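Local coordinates for Low density lipoprotein receptor adapter protein 1 (Rattus norvegicus, PDB 3SO6) that serves as a clathrin-associated sorting adaptor whose phosphotyrosine-binding domain grips the NPXY internalization motif of the LDL receptor tail for endocytosis, at residues A[71-79]-A[113-123]. Sequence-based numbering, arbitrary orientation.
Sequences IYRISYCTA and QAVTLTVAQAF
Phe123 pushes its ring from helix 113-123 between Ile71, Ile74 and Cys77. With CG anti to its own carbonyl carbon (chi1 -68°), the ring leans toward the strand, and Val119 O of the preceding helical turn lies over one face, toward the rim. Moving outward from CB, Phe123 CD1 meets Ile71 CD1 at 3.9 Å, a methyl that lies in the ring plane at its edge. Phe123 CE1 lies 3.5 Å from Ile74 CG2, a methyl that also touches CZ at the same edge. On the other branch Phe123 CE2 touches Cys77 SG, and the sulfur stands oblique to the ring, 4.8 Å from the Phe123 centroid. Strand 74-79 and helix segment 113-123, part of the C-terminal helix 109-131, run nearly antiparallel, at 157°, in the manner of the PTB fold, where this helix caps one end of the beta-sheet; residues 76-79 pair with a strand of the bound peptide, which therefore extends the sheet. A gap among Ile71, Ile74 and Cys77 would probably open if an alanine replaced Phe123, and the Cys77 sulfur would lose this ring. Cys77 SG also packs on Thr116 CG2 and, at 3.6 Å, on Val119 CG1. Further along, Ala79 CB sits 3.3 Å from Thr116 OG1, whose hydrogen bond goes to Ala112 O in its own helix.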
loop_
_atom_site.group_PDB
_atom_site.type_symbol
_atom_site.label_atom_id
_atom_site.label_comp_id
_atom_site.label_asym_id
_atom_site.label_seq_id
_atom_site.Cartn_x
_atom_site.Cartn_y
_atom_site.Cartn_z
ATOM N N ILE A 71 4.242 1.764 -9.257
ATOM C CA ILE A 71 3.371 0.565 -9.338
ATOM C C ILE A 71 4.203 -0.708 -9.516
ATOM O O ILE A 71 3.789 -1.744 -9.010
ATOM C CB ILE A 71 2.307 0.750 -10.520
ATOM C CG1 ILE A 71 1.098 -0.122 -10.313
ATOM C CG2 ILE A 71 3.007 0.648 -11.929
ATOM C CD1 ILE A 71 0.162 0.308 -9.253
ATOM N N TYR A 72 5.356 -0.641 -10.207
ATOM C CA TYR A 72 6.127 -1.864 -10.458
ATOM C C TYR A 72 6.802 -2.441 -9.231
ATOM O O TYR A 72 7.208 -3.582 -9.204
ATOM C CB TYR A 72 7.192 -1.590 -11.486
ATOM C CG TYR A 72 6.671 -1.110 -12.803
ATOM C CD1 TYR A 72 5.829 -1.922 -13.595
ATOM C CD2 TYR A 72 7.038 0.158 -13.267
ATOM C CE1 TYR A 72 5.395 -1.441 -14.821
ATOM C CE2 TYR A 72 6.570 0.644 -14.480
ATOM C CZ TYR A 72 5.732 -0.173 -15.258
ATOM O OH TYR A 72 5.275 0.245 -16.531
ATOM N N ARG A 73 6.908 -1.627 -8.190
ATOM C CA ARG A 73 7.479 -2.062 -6.924
ATOM C C ARG A 73 6.485 -2.744 -5.987
ATOM O O ARG A 73 6.924 -3.337 -4.976
ATOM C CB ARG A 73 8.050 -0.845 -6.187
ATOM C CG ARG A 73 9.283 -0.240 -6.860
ATOM C CD ARG A 73 9.672 1.125 -6.194
ATOM N NE ARG A 73 9.801 0.990 -4.749
ATOM C CZ ARG A 73 9.664 1.976 -3.855
ATOM N NH1 ARG A 73 9.417 3.221 -4.222
ATOM N NH2 ARG A 73 9.699 1.726 -2.533
ATOM N N ILE A 74 5.160 -2.541 -6.186
ATOM C CA ILE A 74 4.153 -2.947 -5.193
ATOM C C ILE A 74 3.750 -4.354 -5.587
ATOM O O ILE A 74 3.373 -4.583 -6.760
ATOM C CB ILE A 74 2.942 -1.991 -5.211
ATOM C CG1 ILE A 74 3.357 -0.537 -4.922
ATOM C CG2 ILE A 74 1.883 -2.549 -4.283
ATOM C CD1 ILE A 74 2.213 0.477 -5.167
ATOM N N SER A 75 3.889 -5.312 -4.669
ATOM C CA SER A 75 3.547 -6.688 -4.992
ATOM C C SER A 75 2.184 -7.074 -4.588
ATOM O O SER A 75 1.610 -7.996 -5.187
ATOM C CB SER A 75 4.553 -7.644 -4.331
ATOM O OG SER A 75 4.683 -7.293 -2.980
ATOM N N TYR A 76 1.611 -6.423 -3.565
ATOM C CA TYR A 76 0.431 -7.010 -2.873
ATOM C C TYR A 76 -0.254 -5.900 -2.088
ATOM O O TYR A 76 0.440 -5.010 -1.560
ATOM C CB TYR A 76 0.969 -8.109 -1.919
ATOM C CG TYR A 76 -0.094 -9.062 -1.350
ATOM C CD1 TYR A 76 -0.676 -10.058 -2.113
ATOM C CD2 TYR A 76 -0.490 -8.967 0.013
ATOM C CE1 TYR A 76 -1.602 -10.922 -1.561
ATOM C CE2 TYR A 76 -1.448 -9.807 0.538
ATOM C CZ TYR A 76 -2.001 -10.777 -0.239
ATOM O OH TYR A 76 -2.966 -11.592 0.304
ATOM N N CYS A 77 -1.570 -5.989 -1.915
ATOM C CA CYS A 77 -2.224 -5.140 -0.988
ATOM C C CYS A 77 -3.353 -5.878 -0.283
ATOM O O CYS A 77 -3.818 -6.899 -0.772
ATOM C CB CYS A 77 -2.727 -3.838 -1.604
ATOM S SG CYS A 77 -4.084 -4.030 -2.765
ATOM N N THR A 78 -3.775 -5.312 0.845
ATOM C CA THR A 78 -4.734 -5.998 1.723
ATOM C C THR A 78 -5.599 -5.045 2.543
ATOM O O THR A 78 -5.080 -4.050 3.032
ATOM C CB THR A 78 -3.963 -6.972 2.672
ATOM O OG1 THR A 78 -4.864 -7.652 3.526
ATOM C CG2 THR A 78 -2.943 -6.236 3.598
ATOM N N ALA A 79 -6.869 -5.409 2.711
ATOM C CA ALA A 79 -7.651 -4.930 3.797
ATOM C C ALA A 79 -7.555 -6.081 4.830
ATOM O O ALA A 79 -8.074 -7.192 4.570
ATOM C CB ALA A 79 -9.065 -4.678 3.360
ATOM N N GLN A 113 -11.473 -1.363 2.958
ATOM C CA GLN A 113 -11.899 -2.120 1.787
ATOM C C GLN A 113 -11.846 -1.238 0.531
ATOM O O GLN A 113 -11.416 -1.692 -0.549
ATOM C CB GLN A 113 -13.313 -2.686 1.975
ATOM C CG GLN A 113 -13.371 -3.730 3.057
ATOM C CD GLN A 113 -14.748 -4.253 3.317
ATOM O OE1 GLN A 113 -15.741 -3.664 2.943
ATOM N NE2 GLN A 113 -14.818 -5.363 4.024
ATOM N N ALA A 114 -12.331 -0.002 0.642
ATOM C CA ALA A 114 -12.318 0.896 -0.535
ATOM C C ALA A 114 -10.921 1.157 -1.013
ATOM O O ALA A 114 -10.648 1.243 -2.225
ATOM C CB ALA A 114 -13.039 2.252 -0.183
ATOM N N VAL A 115 -10.010 1.376 -0.096
ATOM C CA VAL A 115 -8.593 1.638 -0.500
ATOM C C VAL A 115 -8.036 0.405 -1.221
ATOM O O VAL A 115 -7.438 0.544 -2.304
ATOM C CB VAL A 115 -7.710 1.961 0.696
ATOM C CG1 VAL A 115 -6.285 2.245 0.168
ATOM C CG2 VAL A 115 -8.262 3.240 1.407
ATOM N N THR A 116 -8.253 -0.790 -0.662
ATOM C CA THR A 116 -7.725 -2.022 -1.273
ATOM C C THR A 116 -8.274 -2.204 -2.678
ATOM O O THR A 116 -7.551 -2.584 -3.605
ATOM C CB THR A 116 -7.928 -3.207 -0.331
ATOM O OG1 THR A 116 -7.574 -2.829 1.010
ATOM C CG2 THR A 116 -7.207 -4.356 -0.852
ATOM N N LEU A 117 -9.594 -1.981 -2.839
ATOM C CA LEU A 117 -10.237 -2.160 -4.139
ATOM C C LEU A 117 -9.701 -1.123 -5.147
ATOM O O LEU A 117 -9.635 -1.405 -6.346
ATOM C CB LEU A 117 -11.735 -2.031 -3.986
ATOM C CG LEU A 117 -12.341 -3.274 -3.284
ATOM C CD1 LEU A 117 -13.760 -2.945 -2.898
ATOM C CD2 LEU A 117 -12.281 -4.513 -4.076
ATOM N N THR A 118 -9.394 0.076 -4.675
ATOM C CA THR A 118 -8.862 1.131 -5.555
ATOM C C THR A 118 -7.446 0.722 -6.001
ATOM O O THR A 118 -7.096 0.894 -7.177
ATOM C CB THR A 118 -8.845 2.454 -4.833
ATOM O OG1 THR A 118 -10.174 2.745 -4.440
ATOM C CG2 THR A 118 -8.345 3.544 -5.717
ATOM N N VAL A 119 -6.621 0.248 -5.081
ATOM C CA VAL A 119 -5.282 -0.246 -5.438
ATOM C C VAL A 119 -5.362 -1.403 -6.409
ATOM O O VAL A 119 -4.605 -1.457 -7.364
ATOM C CB VAL A 119 -4.439 -0.507 -4.201
ATOM C CG1 VAL A 119 -3.091 -1.080 -4.571
ATOM C CG2 VAL A 119 -4.281 0.768 -3.343
ATOM N N ALA A 120 -6.331 -2.303 -6.233
ATOM C CA ALA A 120 -6.519 -3.403 -7.194
ATOM C C ALA A 120 -6.799 -2.865 -8.577
ATOM O O ALA A 120 -6.311 -3.442 -9.570
ATOM C CB ALA A 120 -7.713 -4.269 -6.757
ATOM N N GLN A 121 -7.639 -1.827 -8.671
ATOM C CA GLN A 121 -7.861 -1.220 -9.964
ATOM C C GLN A 121 -6.586 -0.660 -10.562
ATOM O O GLN A 121 -6.340 -0.823 -11.774
ATOM C CB GLN A 121 -8.953 -0.159 -9.919
ATOM C CG GLN A 121 -9.291 0.405 -11.321
ATOM C CD GLN A 121 -10.135 1.737 -11.303
ATOM O OE1 GLN A 121 -10.586 2.202 -10.257
ATOM N NE2 GLN A 121 -10.332 2.347 -12.513
ATOM N N ALA A 122 -5.771 -0.011 -9.749
ATOM C CA ALA A 122 -4.511 0.503 -10.258
ATOM C C ALA A 122 -3.596 -0.617 -10.769
ATOM O O ALA A 122 -2.974 -0.453 -11.836
ATOM C CB ALA A 122 -3.806 1.242 -9.172
ATOM N N PHE A 123 -3.530 -1.753 -10.046
ATOM C CA PHE A 123 -2.712 -2.876 -10.524
ATOM C C PHE A 123 -3.230 -3.324 -11.873
ATOM O O PHE A 123 -2.473 -3.612 -12.791
ATOM C CB PHE A 123 -2.869 -4.070 -9.608
ATOM C CG PHE A 123 -2.293 -3.932 -8.213
ATOM C CD1 PHE A 123 -1.334 -2.963 -7.867
ATOM C CD2 PHE A 123 -2.657 -4.902 -7.224
ATOM C CE1 PHE A 123 -0.792 -2.951 -6.581
ATOM C CE2 PHE A 123 -2.087 -4.910 -5.979
ATOM C CZ PHE A 123 -1.175 -3.904 -5.642
#